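Local coordinates for Ras GTPase-activating-like protein IQGAP2 (Homo sapiens, PDB 5CJP) that probably binds GTP-loaded Rho-family GTPases such as Cdc42 through a Ras GAP-like helical domain, while contributing little or no GTPase-activating activity of its own, at residues E[9-14]-E[340-345]; E[35-40]-E[88-93]; E[127-132]-E[264-269]; E[135-140]-E[164-169]. All coordinates share one frame; numbering follows the deposited sequence.

Overall arrangement
Starting from the N terminus, helix 7-23 enters contact 1, which stays open until strand 337-343 returns near the end of the chain; this long loop encloses the other three contacts. Contact 2 closes first, joining the start of helix 37-54 to the turn ahead of helix 92-102. Contact 3 follows it in series and ties the 127-132 loop to helix 261-278. Contact 4, where helix 133-139 meets the beginning of helix 167-193, falls within the span that contact 3 closes. Contacts 3 and 4 touch, with centres 16 Å apart, on one side of the chain's centre; contact 1 lies on the opposite side, and contacts 1 and 2 both reach the second subunit.

Contact 1: residues E[9-14]-E[340-345]; sequences KTLETY and SIEEII
Ile341 points at Tyr14 and Leu11 in a helix-on-strand packing: one turn of helix 7-23 lies against strand 337-343, their short axes 8.4 Å apart and nearly antiparallel at 160°. The strand also pairs in antiparallel fashion with a strand of the second subunit, so the helix packs against a sheet that runs on across the interface. The two branches of Ile341 divide the work. CD1 faces the root of the tyrosine, 4.2 Å from Tyr14 CB, whereas CG2 meets Leu11 CD1 at 3.4 Å. The ring of Tyr14 leads away from the strand towards an aromatic side chain of another protein in the assembly, with Thr10 CG2 at its edge. On the backbone, Ile341 O accepts a hydrogen bond from NE2 of Gln15, the residue after Tyr14.

At Glu342 the CB turns its back on the helix, but the chain bends at chi2 (60°) and brings the carboxylate round, leaving OE2 4.1 Å from Leu11 CD2. The same oxygen accepts a bond of 3.2 Å from Glu343 N on its anti side, which holds that oxygen near the strand backbone.

Glu343 faces the helix again, as alternation along a strand requires. It runs out extended beyond CG, and its OE1 makes a long, weak ion pair with Arg7. Leu11 touches the base of this residue, not its carboxylate: Leu11 CD2 sits 3.8 Å from Glu343 CB and 3.7 Å from Glu343 N.

Contact 2: residues E[35-40]-E[88-93]; sequences MPQNKS and TGNPTV
Gln37 runs its amide nitrogen up against the carbonyls of Gly89 and Asn90. This is a helix start packed on an interhelical turn: Gln37 stands at the weakly bonded start of helix 37-54, while Gly89 and Asn90 lead out of helix 85-88, and Pro91 takes the N-cap position of helix 92-102. Asn90 makes the turn with positive phi.

The glutamine sends its chain out extended beyond CG, far enough for NE2 to donate to Gly89 O at 3.1 Å. That bond runs nearly along the C=O axis (162° at the oxygen), and the acceptor lies in the amide plane of Gln37. NE2 is also 2.8 Å from Asn90 O, so the nitrogen end of the amide sits beside two successive carbonyls. Thr92 CG2 borders the amide, 4.0 Å from Gln37 NE2.

Asn90 OD1 receives a weak hydrogen bond from Lys95; a bound GTP lies about 9 Å from this side chain, too far for contact. Deeper in, Thr92 and Ser40 both pack on Ile32 of helix 25-34.

Ser40 meets Thr92 loosely, Ser40 OG standing 4.1 Å from Thr92 CB. With chi1 at 70° that hydroxyl sits between its own backbone N and carbonyl carbon, and it donates to Gln37 O at 3.0 Å, reaching that oxygen from the same face as Ser40 N.

Contact 3: residues E[127-132]-E[264-269]; sequences LIINTN and RRNLGS
Asn266 reaches from helix 261-278 between Leu127 and Ile129, its amide lying against the backbone of the loop. Asn266 CG is 3.9 Å from Leu127 CG and 3.8 Å from Ile129 N. Beside it, Ile129 turns its CG2 branch to Ser269, 4.2 Å from Ser269 CB. Arg265 packs mainly through its methylenes: Arg265 CD is 3.4 Å from Ile129 O and 3.2 Å from Asn130 ND2. The chain then bends at chi3 (-53°), turning the guanidinium nearly parallel to the Asn130 amide, with 13° between the planes.

A second shell surrounds these groups and probably steadies them. Ser269 OG donates to Arg265 O at 2.7 Å, joining Ser269 N on that oxygen. Asn130 N is held by Ser176 of helix 167-193, whose Leu180 and Val183 also pack on Ile129, and Ile121 of helix 111-123 touches both Leu127 and Asn266. Glu135 makes a long, weak ion pair with the Arg265 guanidinium.

Asn130 OD1 takes the N-H of Asn132 at 3.0 Å, in the carbonyl plane and on a lone pair. This is an Asx turn, delivering the loop to Asn132, the N-cap of helix 133-139 in the Ras GAP-like helical domain.

Contact 4: residues E[135-140]-E[164-169]; sequences EVYKAW and LTYPEV
Val169 drives its CG2 methyl against helix 133-139, at Tyr137, and this is the close-packed part of the contact. The methyl lies 3.4 Å from Tyr137 CA and 3.9 Å from Trp140 CB, so one branch sits between the backbone of Tyr137 and the root of Trp140. The other branch, CG1, rests 4.2 Å from Val136 CB.

Next to the valine, the rings of Tyr137 and Tyr166 meet aslant, their centroids 5.1 Å apart and their planes at 47°. Tyr137 brings CE1 over one face of the Tyr166 ring, towards its rim, at 3.5 Å from Tyr166 CE2. Leu154 touches both tyrosines, and Tyr137 OH gives a weak hydrogen bond to Pro155 O.

The outer side is the more open to solvent: Trp140 and Glu168 are partly exposed, though they still touch closely, and no other protein chain of the assembly reaches these two segments. Trp140 extends its indole with CG anti to the backbone N (chi1 177°), and Glu168 crosses it at about a right angle. Glu168 CB lies over one indole face, towards the rim, 3.3 Å from Trp140 CZ2; the carboxylate, carried off by a bend at chi2, is turned 63° from the ring plane.

No hydrogen bond spans the two segments. Hydrocarbon and aromatic surfaces therefore do the joining, with even Glu168 contributing its methylenes, so cohesion here should come from burial of apolar surface and close fit.

Contact 1: residues E[9-14]-E[340-345]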
loop_
_atom_site.group_PDB
_atom_site.type_symbol
_atom_site.label_atom_id
_atom_site.label_comp_id
_atom_site.label_asym_id
_atom_site.label_seq_id
_atom_site.Cartn_x
_atom_site.Cartn_y
_atom_site.Cartn_z
ATOM N N LYS E 9 18.288 -2.503 23.656
ATOM C CA LYS E 9 17.379 -3.360 24.408
ATOM C C LYS E 9 15.977 -3.143 23.835
ATOM O O LYS E 9 15.181 -4.078 23.729
ATOM C CB LYS E 9 17.415 -2.987 25.894
ATOM C CG LYS E 9 17.390 -4.181 26.851
ATOM C CD LYS E 9 16.119 -5.012 26.713
ATOM C CE LYS E 9 15.991 -6.037 27.839
ATOM N NZ LYS E 9 17.132 -6.995 27.874
ATOM N N THR E 10 15.694 -1.897 23.460
ATOM C CA THR E 10 14.416 -1.521 22.867
ATOM C C THR E 10 14.339 -1.974 21.412
ATOM O O THR E 10 13.351 -2.578 20.977
ATOM C CB THR E 10 14.228 -0.007 22.910
ATOM O OG1 THR E 10 13.982 0.389 24.258
ATOM C CG2 THR E 10 13.067 0.429 22.019
ATOM N N LEU E 11 15.393 -1.673 20.662
ATOM C CA LEU E 11 15.458 -2.045 19.257
ATOM C C LEU E 11 15.275 -3.558 19.144
ATOM O O LEU E 11 14.638 -4.059 18.212
ATOM C CB LEU E 11 16.814 -1.649 18.656
ATOM C CG LEU E 11 16.860 -1.876 17.145
ATOM C CD1 LEU E 11 16.071 -0.785 16.489
ATOM C CD2 LEU E 11 18.269 -1.883 16.631
ATOM N N GLU E 12 15.844 -4.269 20.108
ATOM C CA GLU E 12 15.762 -5.718 20.141
ATOM C C GLU E 12 14.372 -6.218 20.528
ATOM O O GLU E 12 13.972 -7.318 20.152
ATOM C CB GLU E 12 16.826 -6.272 21.094
ATOM C CG GLU E 12 18.247 -6.160 20.534
ATOM C CD GLU E 12 19.312 -6.582 21.524
ATOM O OE1 GLU E 12 19.392 -5.961 22.604
ATOM O OE2 GLU E 12 20.070 -7.528 21.226
ATOM N N THR E 13 13.624 -5.406 21.264
ATOM C CA THR E 13 12.286 -5.792 21.656
ATOM C C THR E 13 11.376 -5.553 20.446
ATOM O O THR E 13 10.363 -6.238 20.265
ATOM C CB THR E 13 11.822 -4.977 22.895
ATOM O OG1 THR E 13 12.746 -5.197 23.971
ATOM C CG2 THR E 13 10.435 -5.407 23.358
ATOM N N TYR E 14 11.758 -4.600 19.599
ATOM C CA TYR E 14 10.977 -4.305 18.395
ATOM C C TYR E 14 11.222 -5.362 17.331
ATOM O O TYR E 14 10.288 -5.776 16.641
ATOM C CB TYR E 14 11.332 -2.923 17.841
ATOM C CG TYR E 14 10.398 -1.831 18.301
ATOM C CD1 TYR E 14 9.146 -1.679 17.719
ATOM C CD2 TYR E 14 10.748 -0.980 19.351
ATOM C CE1 TYR E 14 8.255 -0.711 18.166
ATOM C CE2 TYR E 14 9.867 -0.003 19.815
ATOM C CZ TYR E 14 8.616 0.128 19.221
ATOM O OH TYR E 14 7.712 1.074 19.683
ATOM N N SER E 340 12.607 -7.058 9.386
ATOM C CA SER E 340 12.869 -6.514 10.719
ATOM C C SER E 340 13.428 -5.072 10.684
ATOM O O SER E 340 13.513 -4.439 9.627
ATOM C CB SER E 340 13.846 -7.464 11.446
ATOM O OG SER E 340 13.930 -7.194 12.847
ATOM N N ILE E 341 13.804 -4.567 11.851
ATOM C CA ILE E 341 14.386 -3.241 11.990
ATOM C C ILE E 341 15.855 -3.462 12.333
ATOM O O ILE E 341 16.212 -4.509 12.867
ATOM C CB ILE E 341 13.762 -2.478 13.150
ATOM C CG1 ILE E 341 12.389 -1.972 12.781
ATOM C CG2 ILE E 341 14.594 -1.273 13.503
ATOM C CD1 ILE E 341 11.737 -1.361 13.977
ATOM N N GLU E 342 16.700 -2.481 12.026
ATOM C CA GLU E 342 18.128 -2.562 12.322
ATOM C C GLU E 342 18.743 -1.166 12.385
ATOM O O GLU E 342 18.367 -0.276 11.625
ATOM C CB GLU E 342 18.859 -3.398 11.268
ATOM C CG GLU E 342 20.291 -3.735 11.670
ATOM C CD GLU E 342 20.366 -4.546 12.973
ATOM O OE1 GLU E 342 20.137 -5.778 12.912
ATOM O OE2 GLU E 342 20.638 -3.953 14.055
ATOM N N GLU E 343 19.675 -0.961 13.304
ATOM C CA GLU E 343 20.309 0.341 13.424
ATOM C C GLU E 343 21.701 0.224 12.832
ATOM O O GLU E 343 22.338 -0.818 12.953
ATOM C CB GLU E 343 20.364 0.778 14.891
ATOM C CG GLU E 343 20.816 2.220 15.089
ATOM C CD GLU E 343 20.780 2.666 16.542
ATOM O OE1 GLU E 343 19.670 2.793 17.104
ATOM O OE2 GLU E 343 21.867 2.890 17.122
ATOM N N ILE E 344 22.168 1.278 12.167
ATOM C CA ILE E 344 23.491 1.237 11.555
ATOM C C ILE E 344 24.580 1.718 12.487
ATOM O O ILE E 344 24.474 2.790 13.081
ATOM C CB ILE E 344 23.538 2.055 10.255
ATOM C CG1 ILE E 344 24.303 1.256 9.210
ATOM C CG2 ILE E 344 24.210 3.379 10.464
ATOM C CD1 ILE E 344 23.668 -0.052 8.939
ATOM N N ILE E 345 25.637 0.919 12.598
ATOM C CA ILE E 345 26.773 1.226 13.462
ATOM C C ILE E 345 27.396 2.593 13.169
ATOM O O ILE E 345 27.695 3.359 14.085
ATOM C CB ILE E 345 27.880 0.143 13.333
ATOM C CG1 ILE E 345 27.319 -1.236 13.707
ATOM C CG2 ILE E 345 29.070 0.506 14.208
ATOM C CD1 ILE E 345 26.419 -1.875 12.642
#

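Contact 2: residues E[35-40]-E[88-93]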
loop_
_atom_site.group_PDB
_atom_site.type_symbol
_atom_site.label_atom_id
_atom_site.label_comp_id
_atom_site.label_asym_id
_atom_site.label_seq_id
_atom_site.Cartn_x
_atom_site.Cartn_y
_atom_site.Cartn_z
ATOM N N MET E 35 0.047 -10.269 29.240
ATOM C CA MET E 35 0.486 -8.910 29.585
ATOM C C MET E 35 -0.573 -8.244 30.455
ATOM O O MET E 35 -1.730 -8.657 30.450
ATOM C CB MET E 35 0.615 -8.044 28.331
ATOM C CG MET E 35 1.784 -8.330 27.429
ATOM S SD MET E 35 1.593 -7.399 25.877
ATOM C CE MET E 35 0.952 -5.886 26.482
ATOM N N PRO E 36 -0.196 -7.209 31.224
ATOM C CA PRO E 36 -1.258 -6.588 32.026
ATOM C C PRO E 36 -2.253 -6.094 30.976
ATOM O O PRO E 36 -1.847 -5.656 29.898
ATOM C CB PRO E 36 -0.535 -5.449 32.736
ATOM C CG PRO E 36 0.883 -5.980 32.861
ATOM C CD PRO E 36 1.112 -6.584 31.498
ATOM N N GLN E 37 -3.541 -6.178 31.278
ATOM C CA GLN E 37 -4.588 -5.793 30.335
ATOM C C GLN E 37 -4.520 -4.416 29.681
ATOM O O GLN E 37 -4.774 -4.290 28.489
ATOM C CB GLN E 37 -5.952 -5.979 30.988
ATOM C CG GLN E 37 -6.111 -7.343 31.606
ATOM C CD GLN E 37 -7.543 -7.677 31.911
ATOM O OE1 GLN E 37 -8.258 -6.891 32.539
ATOM N NE2 GLN E 37 -7.980 -8.856 31.474
ATOM N N ASN E 38 -4.187 -3.380 30.437
ATOM C CA ASN E 38 -4.126 -2.042 29.856
ATOM C C ASN E 38 -3.063 -1.962 28.780
ATOM O O ASN E 38 -3.179 -1.181 27.840
ATOM C CB ASN E 38 -3.829 -1.002 30.933
ATOM C CG ASN E 38 -4.883 -0.968 32.014
ATOM O OD1 ASN E 38 -5.101 -1.957 32.717
ATOM N ND2 ASN E 38 -5.550 0.168 32.151
ATOM N N LYS E 39 -2.034 -2.788 28.924
ATOM C CA LYS E 39 -0.917 -2.809 27.987
ATOM C C LYS E 39 -1.126 -3.618 26.705
ATOM O O LYS E 39 -0.441 -3.387 25.707
ATOM C CB LYS E 39 0.335 -3.315 28.709
ATOM C CG LYS E 39 0.923 -2.315 29.697
ATOM C CD LYS E 39 1.328 -1.031 28.969
ATOM C CE LYS E 39 2.246 -0.139 29.799
ATOM N NZ LYS E 39 1.544 0.453 30.965
ATOM N N SER E 40 -2.069 -4.556 26.723
ATOM C CA SER E 40 -2.311 -5.389 25.552
ATOM C C SER E 40 -3.141 -4.693 24.483
ATOM O O SER E 40 -3.250 -5.172 23.360
ATOM C CB SER E 40 -3.010 -6.685 25.968
ATOM O OG SER E 40 -4.348 -6.432 26.373
ATOM N N THR E 88 -16.469 -10.071 34.613
ATOM C CA THR E 88 -15.958 -8.853 35.259
ATOM C C THR E 88 -14.453 -8.677 35.027
ATOM O O THR E 88 -13.937 -7.557 35.012
ATOM C CB THR E 88 -16.204 -8.874 36.791
ATOM O OG1 THR E 88 -15.467 -9.956 37.378
ATOM C CG2 THR E 88 -17.689 -9.049 37.101
ATOM N N GLY E 89 -13.763 -9.799 34.846
ATOM C CA GLY E 89 -12.331 -9.782 34.626
ATOM C C GLY E 89 -11.890 -9.320 33.254
ATOM O O GLY E 89 -10.694 -9.190 33.016
ATOM N N ASN E 90 -12.842 -9.095 32.349
ATOM C CA ASN E 90 -12.538 -8.625 30.997
ATOM C C ASN E 90 -11.289 -9.307 30.424
ATOM O O ASN E 90 -10.339 -8.634 30.021
ATOM C CB ASN E 90 -12.344 -7.107 31.035
ATOM C CG ASN E 90 -12.054 -6.508 29.666
ATOM O OD1 ASN E 90 -11.206 -5.620 29.534
ATOM N ND2 ASN E 90 -12.764 -6.975 28.646
ATOM N N PRO E 91 -11.291 -10.653 30.357
ATOM C CA PRO E 91 -10.173 -11.456 29.844
ATOM C C PRO E 91 -9.785 -11.033 28.442
ATOM O O PRO E 91 -10.642 -10.893 27.583
ATOM C CB PRO E 91 -10.718 -12.879 29.914
ATOM C CG PRO E 91 -12.161 -12.680 29.626
ATOM C CD PRO E 91 -12.503 -11.482 30.476
ATOM N N THR E 92 -8.496 -10.834 28.196
ATOM C CA THR E 92 -8.092 -10.370 26.879
ATOM C C THR E 92 -8.283 -11.400 25.781
ATOM O O THR E 92 -8.400 -11.046 24.612
ATOM C CB THR E 92 -6.650 -9.785 26.912
ATOM O OG1 THR E 92 -5.871 -10.326 25.844
ATOM C CG2 THR E 92 -6.002 -10.048 28.226
ATOM N N VAL E 93 -8.367 -12.669 26.154
ATOM C CA VAL E 93 -8.588 -13.711 25.162
ATOM C C VAL E 93 -9.980 -13.547 24.576
ATOM O O VAL E 93 -10.199 -13.814 23.412
ATOM C CB VAL E 93 -8.541 -15.125 25.767
ATOM C CG1 VAL E 93 -8.646 -16.165 24.662
ATOM C CG2 VAL E 93 -7.277 -15.301 26.556
#

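Contact 3: residues E[127-132]-E[264-269]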
loop_
_atom_site.group_PDB
_atom_site.type_symbol
_atom_site.label_atom_id
_atom_site.label_comp_id
_atom_site.label_asym_id
_atom_site.label_seq_id
_atom_site.Cartn_x
_atom_site.Cartn_y
_atom_site.Cartn_z
ATOM N N LEU E 127 -38.667 8.687 13.140
ATOM C CA LEU E 127 -38.530 7.906 14.360
ATOM C C LEU E 127 -37.687 8.647 15.384
ATOM O O LEU E 127 -36.569 9.078 15.098
ATOM C CB LEU E 127 -37.894 6.560 14.045
ATOM C CG LEU E 127 -37.707 5.611 15.227
ATOM C CD1 LEU E 127 -39.054 5.218 15.851
ATOM C CD2 LEU E 127 -36.981 4.406 14.722
ATOM N N ILE E 128 -38.245 8.802 16.580
ATOM C CA ILE E 128 -37.589 9.502 17.676
ATOM C C ILE E 128 -37.992 8.836 18.973
ATOM O O ILE E 128 -38.876 9.317 19.683
ATOM C CB ILE E 128 -38.039 10.962 17.759
ATOM C CG1 ILE E 128 -37.669 11.698 16.476
ATOM C CG2 ILE E 128 -37.383 11.654 18.920
ATOM C CD1 ILE E 128 -38.354 13.002 16.396
ATOM N N ILE E 129 -37.350 7.718 19.280
ATOM C CA ILE E 129 -37.636 7.004 20.509
ATOM C C ILE E 129 -36.881 7.685 21.658
ATOM O O ILE E 129 -35.733 8.125 21.494
ATOM C CB ILE E 129 -37.191 5.524 20.405
ATOM C CG1 ILE E 129 -37.916 4.845 19.248
ATOM C CG2 ILE E 129 -37.496 4.787 21.698
ATOM C CD1 ILE E 129 -37.320 3.513 18.861
ATOM N N ASN E 130 -37.535 7.796 22.808
ATOM C CA ASN E 130 -36.921 8.403 23.989
ATOM C C ASN E 130 -37.646 7.933 25.242
ATOM O O ASN E 130 -38.721 8.429 25.587
ATOM C CB ASN E 130 -36.974 9.926 23.928
ATOM C CG ASN E 130 -35.938 10.583 24.842
ATOM O OD1 ASN E 130 -35.803 10.232 26.012
ATOM N ND2 ASN E 130 -35.209 11.545 24.301
ATOM N N THR E 131 -37.041 6.969 25.920
ATOM C CA THR E 131 -37.616 6.392 27.121
ATOM C C THR E 131 -37.369 7.214 28.383
ATOM O O THR E 131 -37.554 6.718 29.495
ATOM C CB THR E 131 -37.057 4.980 27.328
ATOM O OG1 THR E 131 -35.623 5.015 27.258
ATOM C CG2 THR E 131 -37.572 4.060 26.245
ATOM N N ASN E 132 -36.964 8.468 28.209
ATOM C CA ASN E 132 -36.675 9.325 29.351
ATOM C C ASN E 132 -37.680 10.456 29.513
ATOM O O ASN E 132 -37.626 11.465 28.808
ATOM C CB ASN E 132 -35.261 9.903 29.227
ATOM C CG ASN E 132 -34.821 10.662 30.473
ATOM O OD1 ASN E 132 -35.555 10.751 31.458
ATOM N ND2 ASN E 132 -33.615 11.211 30.432
ATOM N N ARG E 264 -28.823 7.653 17.187
ATOM C CA ARG E 264 -28.045 7.028 18.253
ATOM C C ARG E 264 -28.958 6.572 19.377
ATOM O O ARG E 264 -28.881 5.426 19.837
ATOM C CB ARG E 264 -27.049 8.018 18.844
ATOM C CG ARG E 264 -25.651 7.829 18.358
ATOM C CD ARG E 264 -25.044 6.544 18.882
ATOM N NE ARG E 264 -24.167 5.969 17.863
ATOM C CZ ARG E 264 -23.248 6.656 17.193
ATOM N NH1 ARG E 264 -23.079 7.947 17.435
ATOM N NH2 ARG E 264 -22.513 6.057 16.272
ATOM N N ARG E 265 -29.800 7.497 19.828
ATOM C CA ARG E 265 -30.740 7.233 20.907
ATOM C C ARG E 265 -31.714 6.111 20.525
ATOM O O ARG E 265 -32.175 5.359 21.390
ATOM C CB ARG E 265 -31.495 8.517 21.255
ATOM C CG ARG E 265 -32.263 8.458 22.558
ATOM C CD ARG E 265 -33.018 9.745 22.757
ATOM N NE ARG E 265 -32.134 10.898 22.635
ATOM C CZ ARG E 265 -31.205 11.222 23.533
ATOM N NH1 ARG E 265 -31.044 10.478 24.621
ATOM N NH2 ARG E 265 -30.436 12.286 23.339
ATOM N N ASN E 266 -32.008 6.001 19.231
ATOM C CA ASN E 266 -32.907 4.957 18.751
ATOM C C ASN E 266 -32.202 3.605 18.802
ATOM O O ASN E 266 -32.690 2.673 19.441
ATOM C CB ASN E 266 -33.378 5.256 17.320
ATOM C CG ASN E 266 -34.507 6.291 17.270
ATOM O OD1 ASN E 266 -34.913 6.724 16.192
ATOM N ND2 ASN E 266 -35.017 6.683 18.432
ATOM N N LEU E 267 -31.053 3.495 18.141
ATOM C CA LEU E 267 -30.297 2.244 18.143
ATOM C C LEU E 267 -29.922 1.861 19.563
ATOM O O LEU E 267 -30.026 0.696 19.955
ATOM C CB LEU E 267 -29.039 2.380 17.302
ATOM C CG LEU E 267 -29.353 2.515 15.824
ATOM C CD1 LEU E 267 -28.132 3.038 15.102
ATOM C CD2 LEU E 267 -29.816 1.156 15.265
ATOM N N GLY E 268 -29.492 2.866 20.322
ATOM C CA GLY E 268 -29.117 2.653 21.705
ATOM C C GLY E 268 -30.281 2.119 22.507
ATOM O O GLY E 268 -30.105 1.237 23.348
ATOM N N SER E 269 -31.479 2.641 22.261
ATOM C CA SER E 269 -32.641 2.159 23.001
ATOM C C SER E 269 -32.925 0.690 22.687
ATOM O O SER E 269 -33.339 -0.081 23.560
ATOM C CB SER E 269 -33.867 3.012 22.688
ATOM O OG SER E 269 -33.770 4.283 23.309
#

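Contact 4: residues E[135-140]-E[164-169]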
loop_
_atom_site.group_PDB
_atom_site.type_symbol
_atom_site.label_atom_id
_atom_site.label_comp_id
_atom_site.label_asym_id
_atom_site.label_seq_id
_atom_site.Cartn_x
_atom_site.Cartn_y
_atom_site.Cartn_z
ATOM N N GLU E 135 -36.603 14.080 29.838
ATOM C CA GLU E 135 -36.057 14.504 28.556
ATOM C C GLU E 135 -37.190 14.757 27.579
ATOM O O GLU E 135 -37.119 15.668 26.757
ATOM C CB GLU E 135 -35.108 13.447 27.989
ATOM C CG GLU E 135 -33.655 13.662 28.381
ATOM C CD GLU E 135 -32.696 12.719 27.672
ATOM O OE1 GLU E 135 -32.682 11.516 28.005
ATOM O OE2 GLU E 135 -31.955 13.187 26.776
ATOM N N VAL E 136 -38.238 13.949 27.668
ATOM C CA VAL E 136 -39.380 14.127 26.784
ATOM C C VAL E 136 -40.110 15.379 27.236
ATOM O O VAL E 136 -40.424 16.250 26.429
ATOM C CB VAL E 136 -40.364 12.930 26.850
ATOM C CG1 VAL E 136 -41.458 13.099 25.791
ATOM C CG2 VAL E 136 -39.611 11.625 26.649
ATOM N N TYR E 137 -40.371 15.458 28.536
ATOM C CA TYR E 137 -41.069 16.599 29.106
ATOM C C TYR E 137 -40.405 17.878 28.655
ATOM O O TYR E 137 -41.046 18.768 28.097
ATOM C CB TYR E 137 -41.043 16.545 30.634
ATOM C CG TYR E 137 -41.480 17.850 31.263
ATOM C CD1 TYR E 137 -42.829 18.182 31.361
ATOM C CD2 TYR E 137 -40.538 18.779 31.700
ATOM C CE1 TYR E 137 -43.231 19.411 31.873
ATOM C CE2 TYR E 137 -40.928 20.009 32.212
ATOM C CZ TYR E 137 -42.275 20.322 32.295
ATOM O OH TYR E 137 -42.658 21.549 32.793
ATOM N N LYS E 138 -39.109 17.964 28.906
ATOM C CA LYS E 138 -38.361 19.142 28.534
ATOM C C LYS E 138 -38.356 19.335 27.020
ATOM O O LYS E 138 -38.136 20.438 26.523
ATOM C CB LYS E 138 -36.934 19.048 29.078
ATOM C CG LYS E 138 -36.129 20.299 28.823
ATOM C CD LYS E 138 -34.847 20.343 29.606
ATOM C CE LYS E 138 -35.070 20.780 31.029
ATOM N NZ LYS E 138 -33.754 21.103 31.621
ATOM N N ALA E 139 -38.607 18.264 26.280
ATOM C CA ALA E 139 -38.633 18.360 24.826
ATOM C C ALA E 139 -40.006 18.837 24.340
ATOM O O ALA E 139 -40.113 19.456 23.283
ATOM C CB ALA E 139 -38.299 17.014 24.211
ATOM N N TRP E 140 -41.042 18.544 25.123
ATOM C CA TRP E 140 -42.423 18.922 24.806
ATOM C C TRP E 140 -42.535 20.439 24.704
ATOM O O TRP E 140 -41.657 21.095 24.145
ATOM C CB TRP E 140 -43.342 18.367 25.905
ATOM C CG TRP E 140 -44.817 18.689 25.817
ATOM C CD1 TRP E 140 -45.595 19.163 26.828
ATOM C CD2 TRP E 140 -45.698 18.499 24.698
ATOM N NE1 TRP E 140 -46.897 19.280 26.420
ATOM C CE2 TRP E 140 -46.993 18.879 25.118
ATOM C CE3 TRP E 140 -45.525 18.046 23.392
ATOM C CZ2 TRP E 140 -48.107 18.817 24.276
ATOM C CZ3 TRP E 140 -46.642 17.984 22.554
ATOM C CH2 TRP E 140 -47.913 18.369 23.006
ATOM N N LEU E 164 -44.598 13.033 34.146
ATOM C CA LEU E 164 -45.709 12.200 33.716
ATOM C C LEU E 164 -47.036 12.795 34.164
ATOM O O LEU E 164 -48.086 12.181 33.996
ATOM C CB LEU E 164 -45.562 10.780 34.275
ATOM C CG LEU E 164 -44.379 9.963 33.741
ATOM C CD1 LEU E 164 -44.425 8.554 34.300
ATOM C CD2 LEU E 164 -44.429 9.923 32.223
ATOM N N THR E 165 -46.986 13.991 34.742
ATOM C CA THR E 165 -48.203 14.662 35.183
ATOM C C THR E 165 -48.936 15.130 33.942
ATOM O O THR E 165 -50.163 15.096 33.874
ATOM C CB THR E 165 -47.896 15.899 36.058
ATOM O OG1 THR E 165 -47.369 15.472 37.321
ATOM C CG2 THR E 165 -49.165 16.724 36.291
ATOM N N TYR E 166 -48.159 15.564 32.959
ATOM C CA TYR E 166 -48.691 16.057 31.703
ATOM C C TYR E 166 -49.016 14.886 30.783
ATOM O O TYR E 166 -48.110 14.250 30.246
ATOM C CB TYR E 166 -47.657 16.978 31.056
ATOM C CG TYR E 166 -47.225 18.087 31.981
ATOM C CD1 TYR E 166 -47.794 19.357 31.894
ATOM C CD2 TYR E 166 -46.313 17.841 33.009
ATOM C CE1 TYR E 166 -47.466 20.358 32.815
ATOM C CE2 TYR E 166 -45.981 18.832 33.935
ATOM C CZ TYR E 166 -46.564 20.087 33.837
ATOM O OH TYR E 166 -46.250 21.058 34.767
ATOM N N PRO E 167 -50.316 14.577 30.603
ATOM C CA PRO E 167 -50.782 13.480 29.748
ATOM C C PRO E 167 -50.192 13.536 28.350
ATOM O O PRO E 167 -50.129 12.528 27.662
ATOM C CB PRO E 167 -52.292 13.667 29.744
ATOM C CG PRO E 167 -52.550 14.181 31.109
ATOM C CD PRO E 167 -51.462 15.225 31.267
ATOM N N GLU E 168 -49.773 14.722 27.924
ATOM C CA GLU E 168 -49.160 14.880 26.608
ATOM C C GLU E 168 -47.793 14.186 26.596
ATOM O O GLU E 168 -47.466 13.447 25.672
ATOM C CB GLU E 168 -49.000 16.366 26.274
ATOM C CG GLU E 168 -48.967 17.274 27.495
ATOM C CD GLU E 168 -50.356 17.599 28.015
ATOM O OE1 GLU E 168 -50.976 18.553 27.495
ATOM O OE2 GLU E 168 -50.834 16.895 28.930
ATOM N N VAL E 169 -46.998 14.429 27.633
ATOM C CA VAL E 169 -45.689 13.807 27.751
ATOM C C VAL E 169 -45.853 12.305 27.951
ATOM O O VAL E 169 -45.094 11.511 27.398
ATOM C CB VAL E 169 -44.895 14.400 28.937
ATOM C CG1 VAL E 169 -43.738 13.489 29.318
ATOM C CG2 VAL E 169 -44.366 15.764 28.557
#